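Local coordinates for acetoacetate decarboxylase (Sphingomonas wittichii, PDB 5UPB), which is an acetoacetate decarboxylase-like enzyme that probably acts on small carbonyl compounds through a Schiff base, as in its family, at residues L53-S63 with A79-A89. Numbering follows the deposited sequence.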
loop_
_atom_site.group_PDB
_atom_site.type_symbol
_atom_site.label_atom_id
_atom_site.label_comp_id
_atom_site.label_asym_id
_atom_site.label_seq_id
_atom_site.Cartn_x
_atom_site.Cartn_y
_atom_site.Cartn_z
ATOM N N LEU A 53 -3.741 -14.828 -30.775
ATOM C CA LEU A 53 -3.171 -13.539 -30.408
ATOM C C LEU A 53 -3.723 -13.096 -29.060
ATOM O O LEU A 53 -4.922 -13.212 -28.807
ATOM C CB LEU A 53 -3.515 -12.481 -31.448
ATOM C CG LEU A 53 -3.102 -11.043 -31.075
ATOM C CD1 LEU A 53 -1.568 -10.878 -30.955
ATOM C CD2 LEU A 53 -3.697 -10.036 -32.036
ATOM N N CYS A 54 -2.824 -12.656 -28.185
ATOM C CA CYS A 54 -3.107 -12.079 -26.877
ATOM C C CYS A 54 -2.279 -10.822 -26.767
ATOM O O CYS A 54 -1.272 -10.676 -27.474
ATOM C CB CYS A 54 -2.735 -12.996 -25.682
ATOM S SG CYS A 54 -3.587 -14.461 -25.764
ATOM N N MET A 55 -2.730 -9.899 -25.917
ATOM C CA MET A 55 -1.917 -8.736 -25.581
ATOM C C MET A 55 -1.783 -8.675 -24.068
ATOM O O MET A 55 -2.773 -8.845 -23.336
ATOM C CB MET A 55 -2.468 -7.391 -26.092
ATOM C CG MET A 55 -3.471 -6.720 -25.319
ATOM S SD MET A 55 -3.688 -5.105 -26.094
ATOM C CE MET A 55 -5.393 -5.253 -26.575
ATOM N N ALA A 56 -0.559 -8.499 -23.605
ATOM C CA ALA A 56 -0.289 -8.134 -22.220
ATOM C C ALA A 56 0.034 -6.642 -22.165
ATOM O O ALA A 56 0.749 -6.141 -23.041
ATOM C CB ALA A 56 0.882 -8.946 -21.684
ATOM N N TYR A 57 -0.555 -5.909 -21.201
ATOM C CA TYR A 57 -0.146 -4.521 -21.018
ATOM C C TYR A 57 -0.030 -4.145 -19.556
ATOM O O TYR A 57 -0.688 -4.713 -18.677
ATOM C CB TYR A 57 -1.082 -3.504 -21.727
ATOM C CG TYR A 57 -2.473 -3.330 -21.147
ATOM C CD1 TYR A 57 -2.691 -2.595 -19.992
ATOM C CD2 TYR A 57 -3.566 -3.878 -21.776
ATOM C CE1 TYR A 57 -3.975 -2.437 -19.479
ATOM C CE2 TYR A 57 -4.839 -3.720 -21.278
ATOM C CZ TYR A 57 -5.038 -3.007 -20.136
ATOM O OH TYR A 57 -6.308 -2.834 -19.659
ATOM N N VAL A 58 0.816 -3.145 -19.331
ATOM C CA VAL A 58 0.856 -2.396 -18.085
ATOM C C VAL A 58 0.732 -0.930 -18.453
ATOM O O VAL A 58 1.457 -0.452 -19.334
ATOM C CB VAL A 58 2.168 -2.609 -17.311
ATOM C CG1 VAL A 58 2.169 -1.738 -16.075
ATOM C CG2 VAL A 58 2.371 -4.084 -17.012
ATOM N N GLY A 59 -0.197 -0.231 -17.824
ATOM C CA GLY A 59 -0.420 1.169 -18.135
ATOM C C GLY A 59 -0.642 2.027 -16.908
ATOM O O GLY A 59 -1.104 1.566 -15.846
ATOM N N ALA A 60 -0.329 3.301 -17.085
ATOM C CA ALA A 60 -0.638 4.361 -16.127
ATOM C C ALA A 60 -1.728 5.239 -16.711
ATOM O O ALA A 60 -1.529 5.870 -17.766
ATOM C CB ALA A 60 0.634 5.166 -15.807
ATOM N N PHE A 61 -2.876 5.272 -16.030
ATOM C CA PHE A 61 -4.098 5.876 -16.529
ATOM C C PHE A 61 -4.481 7.090 -15.705
ATOM O O PHE A 61 -4.253 7.159 -14.494
ATOM C CB PHE A 61 -5.277 4.873 -16.516
ATOM C CG PHE A 61 -5.127 3.740 -17.451
ATOM C CD1 PHE A 61 -4.297 2.679 -17.140
ATOM C CD2 PHE A 61 -5.781 3.743 -18.672
ATOM C CE1 PHE A 61 -4.125 1.609 -18.062
ATOM C CE2 PHE A 61 -5.607 2.704 -19.570
ATOM C CZ PHE A 61 -4.774 1.643 -19.256
ATOM N N GLN A 62 -5.122 8.026 -16.380
ATOM C CA GLN A 62 -5.660 9.231 -15.755
ATOM C C GLN A 62 -7.058 9.467 -16.319
ATOM O O GLN A 62 -7.220 9.732 -17.526
ATOM C CB GLN A 62 -4.724 10.408 -16.016
ATOM C CG GLN A 62 -5.042 11.659 -15.207
ATOM C CD GLN A 62 -6.153 12.465 -15.835
ATOM O OE1 GLN A 62 -5.999 13.051 -16.904
ATOM N NE2 GLN A 62 -7.288 12.469 -15.199
ATOM N N SER A 63 -8.084 9.355 -15.472
ATOM C CA SER A 63 -9.469 9.463 -15.919
ATOM C C SER A 63 -10.143 10.686 -15.299
ATOM O O SER A 63 -9.765 11.154 -14.216
ATOM C CB SER A 63 -10.261 8.200 -15.583
ATOM O OG SER A 63 -10.336 8.055 -14.178
ATOM N N ALA A 79 -8.215 10.292 -9.443
ATOM C CA ALA A 79 -8.076 10.683 -10.847
ATOM C C ALA A 79 -7.017 9.897 -11.595
ATOM O O ALA A 79 -6.871 10.087 -12.835
ATOM C CB ALA A 79 -7.733 12.170 -10.924
ATOM N N VAL A 80 -6.284 9.010 -10.906
ATOM C CA VAL A 80 -5.203 8.244 -11.518
ATOM C C VAL A 80 -5.264 6.828 -11.025
ATOM O O VAL A 80 -5.652 6.564 -9.878
ATOM C CB VAL A 80 -3.800 8.830 -11.227
ATOM C CG1 VAL A 80 -3.630 10.178 -11.940
ATOM C CG2 VAL A 80 -3.572 9.015 -9.727
ATOM N N TYR A 81 -4.860 5.915 -11.895
ATOM C CA TYR A 81 -4.714 4.520 -11.502
ATOM C C TYR A 81 -3.758 3.821 -12.449
ATOM O O TYR A 81 -3.522 4.271 -13.564
ATOM C CB TYR A 81 -6.049 3.816 -11.471
ATOM C CG TYR A 81 -6.712 3.622 -12.817
ATOM C CD1 TYR A 81 -7.562 4.598 -13.337
ATOM C CD2 TYR A 81 -6.512 2.467 -13.563
ATOM C CE1 TYR A 81 -8.217 4.412 -14.550
ATOM C CE2 TYR A 81 -7.157 2.296 -14.813
ATOM C CZ TYR A 81 -8.022 3.251 -15.262
ATOM O OH TYR A 81 -8.700 3.127 -16.462
ATOM N N ASN A 82 -3.212 2.709 -11.976
ATOM C CA ASN A 82 -2.409 1.841 -12.809
ATOM C C ASN A 82 -3.142 0.537 -13.032
ATOM O O ASN A 82 -3.883 0.063 -12.159
ATOM C CB ASN A 82 -1.065 1.575 -12.168
ATOM C CG ASN A 82 -0.365 2.838 -11.822
ATOM O OD1 ASN A 82 0.038 3.576 -12.708
ATOM N ND2 ASN A 82 -0.367 3.185 -10.546
ATOM N N GLU A 83 -2.854 -0.079 -14.165
ATOM C CA GLU A 83 -3.562 -1.284 -14.556
ATOM C C GLU A 83 -2.677 -2.198 -15.382
ATOM O O GLU A 83 -1.878 -1.739 -16.213
ATOM C CB GLU A 83 -4.804 -0.921 -15.346
ATOM C CG GLU A 83 -5.655 -2.093 -15.778
ATOM C CD GLU A 83 -6.995 -1.624 -16.362
ATOM O OE1 GLU A 83 -7.905 -1.302 -15.572
ATOM O OE2 GLU A 83 -7.135 -1.532 -17.599
ATOM N N ALA A 84 -2.825 -3.512 -15.129
ATOM C CA ALA A 84 -2.166 -4.532 -15.932
ATOM C C ALA A 84 -3.208 -5.540 -16.398
ATOM O O ALA A 84 -4.137 -5.901 -15.656
ATOM C CB ALA A 84 -1.071 -5.219 -15.116
ATOM N N ALA A 85 -3.010 -6.076 -17.593
ATOM C CA ALA A 85 -4.002 -6.992 -18.129
ATOM C C ALA A 85 -3.387 -7.987 -19.085
ATOM O O ALA A 85 -2.375 -7.720 -19.746
ATOM C CB ALA A 85 -5.115 -6.248 -18.849
ATOM N N LEU A 86 -4.073 -9.127 -19.182
ATOM C CA LEU A 86 -3.867 -10.129 -20.224
ATOM C C LEU A 86 -5.181 -10.273 -20.975
ATOM O O LEU A 86 -6.192 -10.679 -20.384
ATOM C CB LEU A 86 -3.448 -11.462 -19.595
ATOM C CG LEU A 86 -2.157 -11.377 -18.785
ATOM C CD1 LEU A 86 -1.933 -12.608 -17.922
ATOM C CD2 LEU A 86 -1.002 -11.218 -19.757
ATOM N N SER A 87 -5.189 -9.904 -22.254
ATOM C CA SER A 87 -6.408 -9.849 -23.051
ATOM C C SER A 87 -6.286 -10.768 -24.257
ATOM O O SER A 87 -5.210 -10.905 -24.837
ATOM C CB SER A 87 -6.740 -8.413 -23.571
ATOM O OG SER A 87 -6.852 -7.489 -22.527
ATOM N N ILE A 88 -7.424 -11.296 -24.698
ATOM C CA ILE A 88 -7.493 -12.350 -25.711
ATOM C C ILE A 88 -8.166 -11.797 -26.959
ATOM O O ILE A 88 -9.273 -11.247 -26.889
ATOM C CB ILE A 88 -8.266 -13.563 -25.170
ATOM C CG1 ILE A 88 -7.565 -14.085 -23.913
ATOM C CG2 ILE A 88 -8.417 -14.643 -26.250
ATOM C CD1 ILE A 88 -8.363 -15.126 -23.139
ATOM N N ALA A 89 -7.507 -11.948 -28.104
ATOM C CA ALA A 89 -8.145 -11.556 -29.355
ATOM C C ALA A 89 -9.242 -12.557 -29.689
ATOM O O ALA A 89 -9.045 -13.769 -29.572
ATOM C CB ALA A 89 -7.124 -11.473 -30.487
HETATM O O HOH W 1 -6.662 -15.089 -29.977
#
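Tyr57 reaches diagonally across to Glu83, its OH donating to OE2 at 2.6 Å. The hydroxyl meets the carboxylate on its anti side, 22° out of plane, and OE2 lies at the edge of the ring. Tyr57 chi1 of 70°, with CG between the backbone N and the carbonyl carbon, swings the ring over Ala85, whose CB sits 3.8 Å from the ring centroid, a CH-pi contact for which a methyl is small enough. A phenylalanine in place of Tyr57 would probably leave Glu83 OE2 without its hydroxyl mate and the carboxylate freer to turn. Glu83 OE1 is salt-bridged to Lys121. The two strands run antiparallel, and alternate residue pairs, from Met55 with Ser87 to Phe61 with Tyr81, are joined by paired backbone hydrogen bonds. They are neighbouring strands in the antiparallel beta structure of the acetoacetate decarboxylase fold, segment 53-63 being paired along its other edge with strand 21-34. Further along, Phe61 CB rests over the Tyr81 ring, 3.5 Å from its centroid, while the rings, with planes only 5° apart, are slid so far that they barely overlap. Gly59 suits its place because a CB would clash with Phe61 CE1, the atom that packs 3.8 Å from Glu83 CB. On the reverse face small residues meet branched ones: Ala56 CB touches Leu86 CD2 at 3.5 Å, and Val58 CG2 lies 4.1 Å from Ala84 CB.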